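Side-chain contacts in hemolysin activator protein CdiB (Acinetobacter baumannii ACICU, PDB 6WIL), which probably secretes a partner toxin protein of contact-dependent growth inhibition across the outer membrane, as a TpsB transporter of the Omp85 superfamily: residues 381-386 with 451-456; 424-429 with 433-438; 484-489 with 493-498. One frame throughout, in Å; residues are numbered along the deposited sequence.

Interaction 1 of 3, residues 381-386 with 451-456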
ATOM      1  N   ASP A 381      12.239  -3.036   2.694  1.00 46.54           N
ATOM      2  CA  ASP A 381      12.370  -4.347   2.078  1.00 40.69           C
ATOM      3  C   ASP A 381      13.804  -4.839   2.204  1.00 49.52           C
ATOM      4  O   ASP A 381      14.754  -4.068   2.040  1.00 41.26           O
ATOM      5  CB  ASP A 381      11.940  -4.281   0.597  1.00 44.51           C
ATOM      6  CG  ASP A 381      12.066  -5.614  -0.120  1.00 49.63           C
ATOM      7  OD1 ASP A 381      13.184  -5.948  -0.567  1.00 45.27           O
ATOM      8  OD2 ASP A 381      11.046  -6.325  -0.244  1.00 54.53           O
ATOM      9  N   TYR A 382      13.951  -6.127   2.513  1.00 42.02           N
ATOM     10  CA  TYR A 382      15.241  -6.802   2.537  1.00 37.54           C
ATOM     11  C   TYR A 382      15.236  -7.866   1.453  1.00 37.22           C
ATOM     12  O   TYR A 382      14.360  -8.737   1.441  1.00 38.02           O
ATOM     13  CB  TYR A 382      15.520  -7.430   3.903  1.00 46.83           C
ATOM     14  CG  TYR A 382      16.873  -8.104   4.003  1.00 52.92           C
ATOM     15  CD1 TYR A 382      18.017  -7.366   4.280  1.00 63.07           C
ATOM     16  CD2 TYR A 382      17.008  -9.475   3.823  1.00 48.36           C
ATOM     17  CE1 TYR A 382      19.258  -7.974   4.373  1.00 53.72           C
ATOM     18  CE2 TYR A 382      18.243 -10.091   3.918  1.00 57.55           C
ATOM     19  CZ  TYR A 382      19.364  -9.335   4.192  1.00 57.16           C
ATOM     20  OH  TYR A 382      20.595  -9.944   4.285  1.00 77.68           O
ATOM     21  N   ARG A 383      16.207  -7.798   0.549  1.00 47.04           N
ATOM     22  CA  ARG A 383      16.280  -8.711  -0.580  1.00 42.57           C
ATOM     23  C   ARG A 383      17.581  -9.499  -0.533  1.00 53.07           C
ATOM     24  O   ARG A 383      18.625  -8.973  -0.131  1.00 52.99           O
ATOM     25  CB  ARG A 383      16.164  -7.952  -1.909  1.00 39.87           C
ATOM     26  CG  ARG A 383      15.913  -8.844  -3.108  1.00 38.18           C
ATOM     27  CD  ARG A 383      17.100  -8.859  -4.042  1.00 53.57           C
ATOM     28  NE  ARG A 383      16.999  -7.840  -5.080  1.00 69.84           N
ATOM     29  CZ  ARG A 383      17.958  -7.583  -5.962  1.00 77.85           C
ATOM     30  NH1 ARG A 383      19.094  -8.267  -5.922  1.00 78.49           N
ATOM     31  NH2 ARG A 383      17.787  -6.641  -6.879  1.00 81.96           N
ATOM     32  N   ARG A 384      17.500 -10.766  -0.936  1.00 45.54           N
ATOM     33  CA  ARG A 384      18.652 -11.650  -1.063  1.00 58.62           C
ATOM     34  C   ARG A 384      18.463 -12.487  -2.316  1.00 54.02           C
ATOM     35  O   ARG A 384      17.397 -13.079  -2.505  1.00 53.91           O
ATOM     36  CB  ARG A 384      18.797 -12.557   0.164  1.00 56.87           C
ATOM     37  CG  ARG A 384      19.559 -11.931   1.315  1.00 62.49           C
ATOM     38  CD  ARG A 384      21.016 -12.339   1.281  1.00 65.51           C
ATOM     39  NE  ARG A 384      21.155 -13.791   1.292  1.00 68.31           N
ATOM     40  CZ  ARG A 384      21.140 -14.533   2.393  1.00 71.42           C
ATOM     41  NH1 ARG A 384      20.992 -13.960   3.581  1.00 61.16           N
ATOM     42  NH2 ARG A 384      21.272 -15.850   2.304  1.00 71.68           N
ATOM     43  N   GLY A 385      19.481 -12.538  -3.163  1.00 53.28           N
ATOM     44  CA  GLY A 385      19.351 -13.196  -4.450  1.00 69.96           C
ATOM     45  C   GLY A 385      20.602 -13.953  -4.839  1.00 63.84           C
ATOM     46  O   GLY A 385      21.723 -13.565  -4.499  1.00 59.03           O
HETATM   47  N   MSE A 386      20.390 -15.048  -5.567  1.00 73.18           N
HETATM   48  CA  MSE A 386      21.475 -15.859  -6.126  1.00 64.25           C
HETATM   49  C   MSE A 386      21.830 -15.382  -7.537  1.00 81.01           C
HETATM   50  O   MSE A 386      21.145 -14.532  -8.094  1.00 69.57           O
HETATM   51  CB  MSE A 386      21.093 -17.337  -6.180  1.00 76.18           C
HETATM   52  CG  MSE A 386      20.542 -17.914  -4.892  1.00 90.76           C
HETATM   53 SE   MSE A 386      20.679 -19.866  -4.859  1.00185.39          SE
HETATM   54  CE  MSE A 386      18.795 -20.344  -5.005  1.00111.87           C
ATOM     55  N   PRO A 451      25.308  -4.224 -12.585  1.00 67.76           N
ATOM     56  CA  PRO A 451      24.730  -2.963 -13.088  1.00 73.83           C
ATOM     57  C   PRO A 451      23.216  -2.843 -12.943  1.00 71.47           C
ATOM     58  O   PRO A 451      22.729  -1.767 -12.572  1.00 60.27           O
ATOM     59  CB  PRO A 451      25.163  -2.957 -14.560  1.00 76.17           C
ATOM     60  CG  PRO A 451      26.449  -3.707 -14.559  1.00 65.99           C
ATOM     61  CD  PRO A 451      26.285  -4.794 -13.532  1.00 66.27           C
ATOM     62  N   ASN A 452      22.455  -3.905 -13.216  1.00 60.13           N
ATOM     63  CA  ASN A 452      20.999  -3.792 -13.180  1.00 63.57           C
ATOM     64  C   ASN A 452      20.456  -3.563 -11.776  1.00 65.01           C
ATOM     65  O   ASN A 452      19.347  -3.035 -11.634  1.00 53.30           O
ATOM     66  CB  ASN A 452      20.358  -5.044 -13.773  1.00 75.82           C
ATOM     67  CG  ASN A 452      20.995  -5.451 -15.077  1.00 91.16           C
ATOM     68  OD1 ASN A 452      22.168  -5.821 -15.112  1.00 94.60           O
ATOM     69  ND2 ASN A 452      20.225  -5.398 -16.163  1.00 77.28           N
ATOM     70  N   ASP A 453      21.202  -3.943 -10.739  1.00 64.84           N
ATOM     71  CA  ASP A 453      20.754  -3.778  -9.361  1.00 54.36           C
ATOM     72  C   ASP A 453      20.976  -2.372  -8.820  1.00 51.21           C
ATOM     73  O   ASP A 453      20.588  -2.101  -7.678  1.00 55.64           O
ATOM     74  CB  ASP A 453      21.466  -4.781  -8.448  1.00 66.20           C
ATOM     75  CG  ASP A 453      20.746  -6.110  -8.370  1.00 75.58           C
ATOM     76  OD1 ASP A 453      19.539  -6.153  -8.689  1.00 78.91           O
ATOM     77  OD2 ASP A 453      21.386  -7.109  -7.977  1.00 87.76           O
ATOM     78  N   ARG A 454      21.579  -1.478  -9.595  1.00 44.01           N
ATOM     79  CA  ARG A 454      21.930  -0.165  -9.082  1.00 51.86           C
ATOM     80  C   ARG A 454      20.713   0.756  -9.043  1.00 59.34           C
ATOM     81  O   ARG A 454      19.659   0.479  -9.624  1.00 65.65           O
ATOM     82  CB  ARG A 454      23.038   0.458  -9.923  1.00 58.52           C
ATOM     83  CG  ARG A 454      24.333  -0.327  -9.901  1.00 61.98           C
ATOM     84  CD  ARG A 454      25.504   0.569 -10.242  1.00 84.81           C
ATOM     85  NE  ARG A 454      25.652   0.798 -11.675  1.00 88.01           N
ATOM     86  CZ  ARG A 454      26.561   0.197 -12.435  1.00 82.80           C
ATOM     87  NH1 ARG A 454      27.408  -0.672 -11.896  1.00 67.57           N
ATOM     88  NH2 ARG A 454      26.627   0.466 -13.732  1.00 82.59           N
ATOM     89  N   PHE A 455      20.881   1.873  -8.341  1.00 46.13           N
ATOM     90  CA  PHE A 455      19.856   2.898  -8.200  1.00 39.21           C
ATOM     91  C   PHE A 455      20.134   3.999  -9.217  1.00 58.88           C
ATOM     92  O   PHE A 455      21.201   4.621  -9.184  1.00 48.92           O
ATOM     93  CB  PHE A 455      19.859   3.451  -6.774  1.00 50.19           C
ATOM     94  CG  PHE A 455      18.642   4.257  -6.422  1.00 44.37           C
ATOM     95  CD1 PHE A 455      18.565   5.600  -6.749  1.00 42.43           C
ATOM     96  CD2 PHE A 455      17.590   3.679  -5.732  1.00 41.78           C
ATOM     97  CE1 PHE A 455      17.456   6.347  -6.409  1.00 40.40           C
ATOM     98  CE2 PHE A 455      16.477   4.421  -5.389  1.00 41.00           C
ATOM     99  CZ  PHE A 455      16.410   5.756  -5.728  1.00 44.97           C
ATOM    100  N   TYR A 456      19.181   4.236 -10.116  1.00 48.88           N
ATOM    101  CA  TYR A 456      19.345   5.174 -11.217  1.00 43.19           C
ATOM    102  C   TYR A 456      18.446   6.388 -11.012  1.00 50.65           C
ATOM    103  O   TYR A 456      17.329   6.264 -10.500  1.00 56.25           O
ATOM    104  CB  TYR A 456      19.031   4.495 -12.554  1.00 39.00           C
ATOM    105  CG  TYR A 456      19.997   3.384 -12.901  1.00 41.99           C
ATOM    106  CD1 TYR A 456      19.860   2.115 -12.350  1.00 42.23           C
ATOM    107  CD2 TYR A 456      21.056   3.608 -13.771  1.00 49.30           C
ATOM    108  CE1 TYR A 456      20.751   1.099 -12.659  1.00 49.60           C
ATOM    109  CE2 TYR A 456      21.954   2.600 -14.085  1.00 40.34           C
ATOM    110  CZ  TYR A 456      21.796   1.350 -13.529  1.00 52.44           C
ATOM    111  OH  TYR A 456      22.690   0.355 -13.848  1.00 50.99           O
TER
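R383 lies on an extended barrel strand and D453 in a tight turn, with CA of R383 and CA of D453 11.0 Å apart, so the contact is made by side chains alone. It ties the wall of a 16-stranded antiparallel beta-barrel, the TpsB transporter fold, to the long loop between strands 432-444 and 476-487. In this family that loop folds back into the barrel and carries the VRGY/F motif. R383 has CG anti to the backbone N (chi1 -167°), and its chain then bends twice before presenting the end of the guanidinium to the carboxylate. NH2 of R383 donates to OD1 of D453 over 2.6 Å, nearly straight at 174°; NH1 of R383 reaches OD2 of D453 at a longer 3.3 Å. The salt bridge is thus end-on and two-pronged but uneven. Both acceptors lie near the guanidinium plane, yet they are met from above the carboxylate plane; the two planes are 51° apart, so this is not the flat, coplanar arginine-carboxylate pair. Only 84 Å² is buried, consistent with a single bridge between two partly exposed residues. Behind D453, the turn is closed by a backbone bond from N of R454 to O of P451, 3.2 Å long. The backbone O of D453 takes a bond from Q443, while P451, N452 and Y456 touch L8 of helix 8-27. Within the loop the R454 guanidinium spreads one face over P451, whose CA stands 3.6 Å above the centre of its plane.

Interaction 2 of 3, residues 424-429 with 433-438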
ATOM      1  N   THR A 424       0.729  12.464   1.576  1.00 41.49           N
ATOM      2  CA  THR A 424      -0.263  13.260   0.871  1.00 40.82           C
ATOM      3  C   THR A 424      -1.106  14.008   1.889  1.00 43.88           C
ATOM      4  O   THR A 424      -1.503  13.438   2.909  1.00 39.34           O
ATOM      5  CB  THR A 424      -1.166  12.375  -0.010  1.00 39.68           C
ATOM      6  OG1 THR A 424      -0.465  12.007  -1.199  1.00 53.31           O
ATOM      7  CG2 THR A 424      -2.448  13.096  -0.389  1.00 50.30           C
ATOM      8  N   THR A 425      -1.371  15.283   1.619  1.00 40.24           N
ATOM      9  CA  THR A 425      -2.302  16.041   2.439  1.00 45.10           C
ATOM     10  C   THR A 425      -2.903  17.158   1.606  1.00 51.37           C
ATOM     11  O   THR A 425      -2.235  17.692   0.709  1.00 51.76           O
ATOM     12  CB  THR A 425      -1.632  16.629   3.692  1.00 49.54           C
ATOM     13  OG1 THR A 425      -2.621  17.279   4.501  1.00 55.57           O
ATOM     14  CG2 THR A 425      -0.560  17.635   3.311  1.00 33.76           C
ATOM     15  N   PRO A 426      -4.162  17.506   1.845  1.00 57.80           N
ATOM     16  CA  PRO A 426      -4.704  18.746   1.294  1.00 57.28           C
ATOM     17  C   PRO A 426      -4.328  19.934   2.168  1.00 38.24           C
ATOM     18  O   PRO A 426      -3.984  19.795   3.342  1.00 46.11           O
ATOM     19  CB  PRO A 426      -6.217  18.506   1.312  1.00 46.93           C
ATOM     20  CG  PRO A 426      -6.417  17.582   2.464  1.00 49.15           C
ATOM     21  CD  PRO A 426      -5.200  16.688   2.497  1.00 60.67           C
ATOM     22  N   PHE A 427      -4.394  21.117   1.565  1.00 36.61           N
ATOM     23  CA  PHE A 427      -4.110  22.348   2.290  1.00 48.80           C
ATOM     24  C   PHE A 427      -4.630  23.519   1.474  1.00 52.92           C
ATOM     25  O   PHE A 427      -4.879  23.402   0.271  1.00 58.21           O
ATOM     26  CB  PHE A 427      -2.609  22.508   2.580  1.00 42.60           C
ATOM     27  CG  PHE A 427      -1.768  22.738   1.353  1.00 39.08           C
ATOM     28  CD1 PHE A 427      -1.426  21.685   0.519  1.00 38.24           C
ATOM     29  CD2 PHE A 427      -1.307  24.008   1.043  1.00 40.38           C
ATOM     30  CE1 PHE A 427      -0.650  21.896  -0.607  1.00 39.88           C
ATOM     31  CE2 PHE A 427      -0.530  24.225  -0.080  1.00 47.61           C
ATOM     32  CZ  PHE A 427      -0.201  23.166  -0.907  1.00 39.58           C
ATOM     33  N   LEU A 428      -4.795  24.653   2.150  1.00 53.98           N
ATOM     34  CA  LEU A 428      -5.232  25.881   1.504  1.00 53.17           C
ATOM     35  C   LEU A 428      -4.020  26.657   0.999  1.00 51.72           C
ATOM     36  O   LEU A 428      -3.029  26.810   1.719  1.00 62.84           O
ATOM     37  CB  LEU A 428      -6.049  26.736   2.472  1.00 62.23           C
ATOM     38  CG  LEU A 428      -7.520  26.343   2.623  1.00 60.81           C
ATOM     39  CD1 LEU A 428      -8.171  27.113   3.764  1.00 62.40           C
ATOM     40  CD2 LEU A 428      -8.255  26.596   1.318  1.00 49.64           C
ATOM     41  N   LEU A 429      -4.107  27.139  -0.240  1.00 41.32           N
ATOM     42  CA  LEU A 429      -3.034  27.906  -0.867  1.00 38.70           C
ATOM     43  C   LEU A 429      -3.654  29.106  -1.566  1.00 51.91           C
ATOM     44  O   LEU A 429      -4.364  28.941  -2.564  1.00 47.40           O
ATOM     45  CB  LEU A 429      -2.246  27.052  -1.858  1.00 40.83           C
ATOM     46  CG  LEU A 429      -1.211  27.830  -2.675  1.00 47.84           C
ATOM     47  CD1 LEU A 429       0.012  28.159  -1.826  1.00 43.37           C
ATOM     48  CD2 LEU A 429      -0.821  27.075  -3.932  1.00 43.71           C
ATOM     49  N   PRO A 433      -8.261  25.422  -2.637  1.00 61.69           N
ATOM     50  CA  PRO A 433      -7.878  24.062  -2.235  1.00 57.66           C
ATOM     51  C   PRO A 433      -6.667  23.569  -3.016  1.00 62.24           C
ATOM     52  O   PRO A 433      -6.509  23.856  -4.205  1.00 60.72           O
ATOM     53  CB  PRO A 433      -9.129  23.232  -2.551  1.00 51.68           C
ATOM     54  CG  PRO A 433      -9.918  24.066  -3.518  1.00 55.21           C
ATOM     55  CD  PRO A 433      -9.648  25.483  -3.126  1.00 62.78           C
ATOM     56  N   ALA A 434      -5.806  22.820  -2.330  1.00 41.45           N
ATOM     57  CA  ALA A 434      -4.572  22.330  -2.926  1.00 44.96           C
ATOM     58  C   ALA A 434      -4.211  20.992  -2.299  1.00 35.76           C
ATOM     59  O   ALA A 434      -4.777  20.584  -1.284  1.00 41.08           O
ATOM     60  CB  ALA A 434      -3.429  23.336  -2.753  1.00 49.19           C
ATOM     61  N   GLN A 435      -3.247  20.313  -2.916  1.00 42.35           N
ATOM     62  CA  GLN A 435      -2.748  19.037  -2.426  1.00 55.81           C
ATOM     63  C   GLN A 435      -1.228  19.038  -2.492  1.00 41.54           C
ATOM     64  O   GLN A 435      -0.643  19.544  -3.453  1.00 45.45           O
ATOM     65  CB  GLN A 435      -3.308  17.864  -3.244  1.00 46.11           C
ATOM     66  CG  GLN A 435      -3.361  16.543  -2.491  1.00 56.72           C
ATOM     67  CD  GLN A 435      -4.720  16.286  -1.868  1.00 65.52           C
ATOM     68  OE1 GLN A 435      -5.696  16.969  -2.178  1.00 79.30           O
ATOM     69  NE2 GLN A 435      -4.792  15.291  -0.990  1.00 68.57           N
ATOM     70  N   TYR A 436      -0.592  18.483  -1.465  1.00 46.67           N
ATOM     71  CA  TYR A 436       0.856  18.331  -1.433  1.00 49.88           C
ATOM     72  C   TYR A 436       1.207  16.853  -1.448  1.00 43.56           C
ATOM     73  O   TYR A 436       0.593  16.052  -0.736  1.00 47.99           O
ATOM     74  CB  TYR A 436       1.470  19.000  -0.199  1.00 43.98           C
ATOM     75  CG  TYR A 436       2.918  18.628   0.030  1.00 32.44           C
ATOM     76  CD1 TYR A 436       3.937  19.255  -0.673  1.00 39.52           C
ATOM     77  CD2 TYR A 436       3.264  17.645   0.947  1.00 36.28           C
ATOM     78  CE1 TYR A 436       5.260  18.913  -0.466  1.00 51.32           C
ATOM     79  CE2 TYR A 436       4.581  17.298   1.161  1.00 45.21           C
ATOM     80  CZ  TYR A 436       5.575  17.935   0.454  1.00 49.61           C
ATOM     81  OH  TYR A 436       6.888  17.589   0.666  1.00 47.37           O
ATOM     82  N   ARG A 437       2.208  16.497  -2.250  1.00 51.06           N
ATOM     83  CA  ARG A 437       2.581  15.103  -2.444  1.00 52.80           C
ATOM     84  C   ARG A 437       4.092  14.949  -2.375  1.00 51.46           C
ATOM     85  O   ARG A 437       4.821  15.668  -3.065  1.00 48.90           O
ATOM     86  CB  ARG A 437       2.069  14.586  -3.790  1.00 53.77           C
ATOM     87  CG  ARG A 437       2.475  13.162  -4.087  1.00 69.90           C
ATOM     88  CD  ARG A 437       1.418  12.194  -3.614  1.00 80.13           C
ATOM     89  NE  ARG A 437       1.774  10.811  -3.907  1.00 87.60           N
ATOM     90  CZ  ARG A 437       1.701  10.264  -5.114  1.00 96.99           C
ATOM     91  NH1 ARG A 437       2.047   8.998  -5.290  1.00 81.05           N
ATOM     92  NH2 ARG A 437       1.297  10.985  -6.152  1.00 99.30           N
ATOM     93  N   LEU A 438       4.555  14.002  -1.559  1.00 36.24           N
ATOM     94  CA  LEU A 438       5.970  13.663  -1.470  1.00 48.82           C
ATOM     95  C   LEU A 438       6.149  12.168  -1.682  1.00 49.74           C
ATOM     96  O   LEU A 438       5.512  11.361  -0.999  1.00 44.16           O
ATOM     97  CB  LEU A 438       6.564  14.076  -0.116  1.00 61.29           C
ATOM     98  CG  LEU A 438       8.026  13.689   0.143  1.00 59.63           C
ATOM     99  CD1 LEU A 438       8.781  14.844   0.784  1.00 48.06           C
ATOM    100  CD2 LEU A 438       8.126  12.446   1.022  1.00 49.54           C
TER
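Y436 and T425 make the straightest bond of this antiparallel ladder: N of Y436 donates to O of T425 over 2.8 Å at 174°. The return bond, N of T425 to O of Y436, is longer at 3.2 Å. Two residues on, N of F427 gives a 2.9 Å bond to O of A434, whereas A434 N to F427 O is weak because its N-H is bent to 122°. Just this last bond, the one nearest the turn between strands 414-429 and 432-444 of the hairpin, is weak. Next come the side chains of T424, P426, Q435 and R437, which share one face of the sheet. CG2 of T424 meets NE2 of Q435 at 3.3 Å, and Q435, bent at chi2, lays its amide alongside the P426 ring. The T424 hydroxyl abuts the aliphatic CD of R437. On the other face F427 takes the crowded position (chi1 68°), which swings its ring across the partner strand: the A434 methyl makes a CH-pi contact, with CB 3.9 Å from the F427 ring centroid, and the ring edge meets the partner backbone, with CE1 of F427 3.5 Å from N of Y436. CB of Y436 adds apolar packing. The Y436 hydroxyl bonds to Q482 on the next strand. The chemistry implies a barrel wall with a mixed face of T424, Q435 and R437 with prolines, and a more apolar one centred on F427 and A434, probably turned to the membrane.

Interaction 3 of 3, residues 484-489 with 493-498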
ATOM      1  N   ILE A 484       2.963  19.997  -5.737  1.00 47.69           N
ATOM      2  CA  ILE A 484       1.775  20.682  -5.249  1.00 51.48           C
ATOM      3  C   ILE A 484       0.815  20.845  -6.416  1.00 46.41           C
ATOM      4  O   ILE A 484       1.199  21.355  -7.472  1.00 46.39           O
ATOM      5  CB  ILE A 484       2.112  22.056  -4.642  1.00 48.17           C
ATOM      6  CG1 ILE A 484       3.017  21.892  -3.422  1.00 38.42           C
ATOM      7  CG2 ILE A 484       0.837  22.802  -4.285  1.00 49.99           C
ATOM      8  CD1 ILE A 484       3.790  23.135  -3.094  1.00 37.08           C
ATOM      9  N   SER A 485      -0.429  20.414  -6.226  1.00 43.13           N
ATOM     10  CA  SER A 485      -1.471  20.559  -7.229  1.00 53.45           C
ATOM     11  C   SER A 485      -2.623  21.375  -6.658  1.00 64.18           C
ATOM     12  O   SER A 485      -3.003  21.199  -5.496  1.00 56.57           O
ATOM     13  CB  SER A 485      -1.974  19.192  -7.706  1.00 50.33           C
ATOM     14  OG  SER A 485      -2.455  18.420  -6.620  1.00 59.69           O
ATOM     15  N   LEU A 486      -3.163  22.277  -7.481  1.00 63.15           N
ATOM     16  CA  LEU A 486      -4.313  23.098  -7.126  1.00 68.49           C
ATOM     17  C   LEU A 486      -5.385  22.952  -8.196  1.00 70.24           C
ATOM     18  O   LEU A 486      -5.081  22.771  -9.376  1.00 61.83           O
ATOM     19  CB  LEU A 486      -3.935  24.590  -6.964  1.00 59.79           C
ATOM     20  CG  LEU A 486      -3.307  25.403  -8.106  1.00 59.27           C
ATOM     21  CD1 LEU A 486      -4.359  26.029  -9.032  1.00 90.15           C
ATOM     22  CD2 LEU A 486      -2.382  26.475  -7.531  1.00 73.27           C
ATOM     23  N   ASN A 487      -6.644  23.047  -7.776  1.00 71.36           N
ATOM     24  CA  ASN A 487      -7.750  22.955  -8.718  1.00 63.78           C
ATOM     25  C   ASN A 487      -7.781  24.165  -9.640  1.00 75.53           C
ATOM     26  O   ASN A 487      -7.627  25.309  -9.202  1.00 66.97           O
ATOM     27  CB  ASN A 487      -9.080  22.845  -7.979  1.00 63.75           C
ATOM     28  CG  ASN A 487      -9.382  21.435  -7.542  1.00 84.09           C
ATOM     29  OD1 ASN A 487      -8.779  20.483  -8.036  1.00 86.52           O
ATOM     30  ND2 ASN A 487     -10.322  21.289  -6.619  1.00 84.73           N
ATOM     31  N   ALA A 488      -7.984  23.903 -10.922  1.00 82.84           N
ATOM     32  CA  ALA A 488      -8.177  24.956 -11.899  1.00 75.16           C
ATOM     33  C   ALA A 488      -9.571  25.557 -11.742  1.00 70.44           C
ATOM     34  O   ALA A 488     -10.449  24.951 -11.122  1.00 71.68           O
ATOM     35  CB  ALA A 488      -7.985  24.394 -13.305  1.00 78.61           C
ATOM     36  N   PRO A 489      -9.801  26.758 -12.283  1.00 78.74           N
ATOM     37  CA  PRO A 489     -11.162  27.324 -12.237  1.00 85.62           C
ATOM     38  C   PRO A 489     -12.183  26.469 -12.969  1.00 93.80           C
ATOM     39  O   PRO A 489     -13.381  26.533 -12.665  1.00 79.42           O
ATOM     40  CB  PRO A 489     -10.991  28.698 -12.899  1.00 93.43           C
ATOM     41  CG  PRO A 489      -9.763  28.551 -13.757  1.00 83.87           C
ATOM     42  CD  PRO A 489      -8.857  27.649 -12.982  1.00 78.03           C
ATOM     43  N   THR A 493     -10.171  19.631 -13.183  1.00 63.08           N
ATOM     44  CA  THR A 493      -8.863  20.000 -13.703  1.00 62.43           C
ATOM     45  C   THR A 493      -7.995  20.478 -12.551  1.00 71.95           C
ATOM     46  O   THR A 493      -8.496  20.918 -11.515  1.00 69.44           O
ATOM     47  CB  THR A 493      -8.969  21.103 -14.765  1.00 69.21           C
ATOM     48  OG1 THR A 493     -10.156  20.907 -15.541  1.00 82.28           O
ATOM     49  CG2 THR A 493      -7.762  21.082 -15.689  1.00 68.17           C
ATOM     50  N   GLN A 494      -6.679  20.393 -12.739  1.00 61.02           N
ATOM     51  CA  GLN A 494      -5.762  20.882 -11.723  1.00 70.10           C
ATOM     52  C   GLN A 494      -4.399  21.156 -12.344  1.00 67.23           C
ATOM     53  O   GLN A 494      -3.941  20.409 -13.213  1.00 53.46           O
ATOM     54  CB  GLN A 494      -5.635  19.889 -10.555  1.00 65.08           C
ATOM     55  CG  GLN A 494      -5.324  18.455 -10.949  1.00 74.76           C
ATOM     56  CD  GLN A 494      -5.006  17.578  -9.747  1.00 91.31           C
ATOM     57  OE1 GLN A 494      -4.030  16.824  -9.754  1.00 77.09           O
ATOM     58  NE2 GLN A 494      -5.827  17.676  -8.706  1.00 93.20           N
ATOM     59  N   PHE A 495      -3.774  22.249 -11.906  1.00 65.88           N
ATOM     60  CA  PHE A 495      -2.393  22.561 -12.241  1.00 62.55           C
ATOM     61  C   PHE A 495      -1.471  21.993 -11.171  1.00 58.78           C
ATOM     62  O   PHE A 495      -1.865  21.838 -10.012  1.00 63.89           O
ATOM     63  CB  PHE A 495      -2.172  24.072 -12.345  1.00 63.65           C
ATOM     64  CG  PHE A 495      -3.174  24.779 -13.208  1.00 83.57           C
ATOM     65  CD1 PHE A 495      -3.155  24.623 -14.584  1.00 83.73           C
ATOM     66  CD2 PHE A 495      -4.125  25.617 -12.646  1.00 77.92           C
ATOM     67  CE1 PHE A 495      -4.073  25.276 -15.382  1.00 69.26           C
ATOM     68  CE2 PHE A 495      -5.045  26.276 -13.440  1.00 74.26           C
ATOM     69  CZ  PHE A 495      -5.019  26.105 -14.811  1.00 75.72           C
ATOM     70  N   TYR A 496      -0.236  21.686 -11.560  1.00 57.27           N
ATOM     71  CA  TYR A 496       0.725  21.183 -10.590  1.00 53.80           C
ATOM     72  C   TYR A 496       2.125  21.645 -10.957  1.00 48.43           C
ATOM     73  O   TYR A 496       2.460  21.798 -12.135  1.00 57.79           O
ATOM     74  CB  TYR A 496       0.682  19.651 -10.476  1.00 56.60           C
ATOM     75  CG  TYR A 496       1.209  18.892 -11.679  1.00 64.05           C
ATOM     76  CD1 TYR A 496       2.551  18.534 -11.772  1.00 48.41           C
ATOM     77  CD2 TYR A 496       0.359  18.508 -12.707  1.00 74.76           C
ATOM     78  CE1 TYR A 496       3.031  17.833 -12.866  1.00 59.69           C
ATOM     79  CE2 TYR A 496       0.831  17.807 -13.803  1.00 65.66           C
ATOM     80  CZ  TYR A 496       2.165  17.472 -13.878  1.00 56.57           C
ATOM     81  OH  TYR A 496       2.624  16.773 -14.969  1.00 65.35           O
HETATM   82  N   MSE A 497       2.933  21.875  -9.927  1.00 55.07           N
HETATM   83  CA  MSE A 497       4.356  22.145 -10.095  1.00 62.19           C
HETATM   84  C   MSE A 497       5.125  21.155  -9.230  1.00 51.98           C
HETATM   85  O   MSE A 497       4.702  20.841  -8.118  1.00 58.09           O
HETATM   86  CB  MSE A 497       4.701  23.585  -9.712  1.00 60.69           C
HETATM   87  CG  MSE A 497       5.945  24.131 -10.399  1.00 71.29           C
HETATM   88 SE   MSE A 497       7.052  25.240  -9.232  0.36 89.60          SE
HETATM   89  CE  MSE A 497       5.678  26.417  -8.508  1.00 66.04           C
ATOM     90  N   ALA A 498       6.246  20.651  -9.735  1.00 51.32           N
ATOM     91  CA  ALA A 498       6.984  19.606  -9.046  1.00 54.43           C
ATOM     92  C   ALA A 498       8.467  19.940  -8.998  1.00 59.39           C
ATOM     93  O   ALA A 498       9.016  20.552  -9.918  1.00 55.39           O
ATOM     94  CB  ALA A 498       6.778  18.242  -9.718  1.00 43.55           C
TER
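T493 opens the second strand of a beta-hairpin in the 16-stranded transporter barrel, and its O receives N of A488 at 3.1 Å, from well above the carbonyl plane. CB of T493 also packs on CB of A488 at 3.7 Å, while its hydroxyl turns to P491 O inside the connecting turn. Q494 comes next, in a non-hydrogen-bonded pair with N487. Its CG sits between the backbone N and the carbonyl carbon (chi1 51°), and the extended chain beyond runs back over S485, with OE1 of Q494 3.7 Å from CB of S485; that OE1 has a weak hydrogen bond to R524. F495 pairs with L486 through two backbone bonds, N of L486 to O of F495 and N of F495 to O of L486, both 2.9 Å, the second more bent (134°). Its ring leans across the first strand. L486 CD1 approaches the ring edge, 3.6 Å from CD2 of F495, and the A488 methyl comes obliquely to 3.5 Å from CE2 of F495, so the ring bridges the strand end and the start of the turn. Y496 faces the same way as S485, but only its CB touches that residue; the ring goes on to a cation-pi contact with R524 and its hydroxyl to D533. M497, a selenomethionine, is the last residue here to pair, opposite I484, and the strands continue beyond it. Two 3.1 Å backbone bonds join them, and the one from I484 N to M497 O is nearly straight, at 168°.

Interactions 2 and 3 are neighbouring hairpin ends in the barrel wall, their centres about 10 Å apart. They meet directly: N of Q435 and O of S485 are 2.7 Å apart, a probable hydrogen bond between strands 432-444 and 476-487, and CZ of F427 packs 3.6 Å from CG2 of I484. Interaction 1 does not touch them; its centre is about 33 Å from that of interaction 2, which is nested along the chain inside the loop it closes. All three are surface contacts, but of different kinds. The hairpins bury 510 and 469 Å² through backbone ladders and aromatic packing, whereas interaction 1 joins loop to wall by a single two-pronged salt bridge, burying 84 Å².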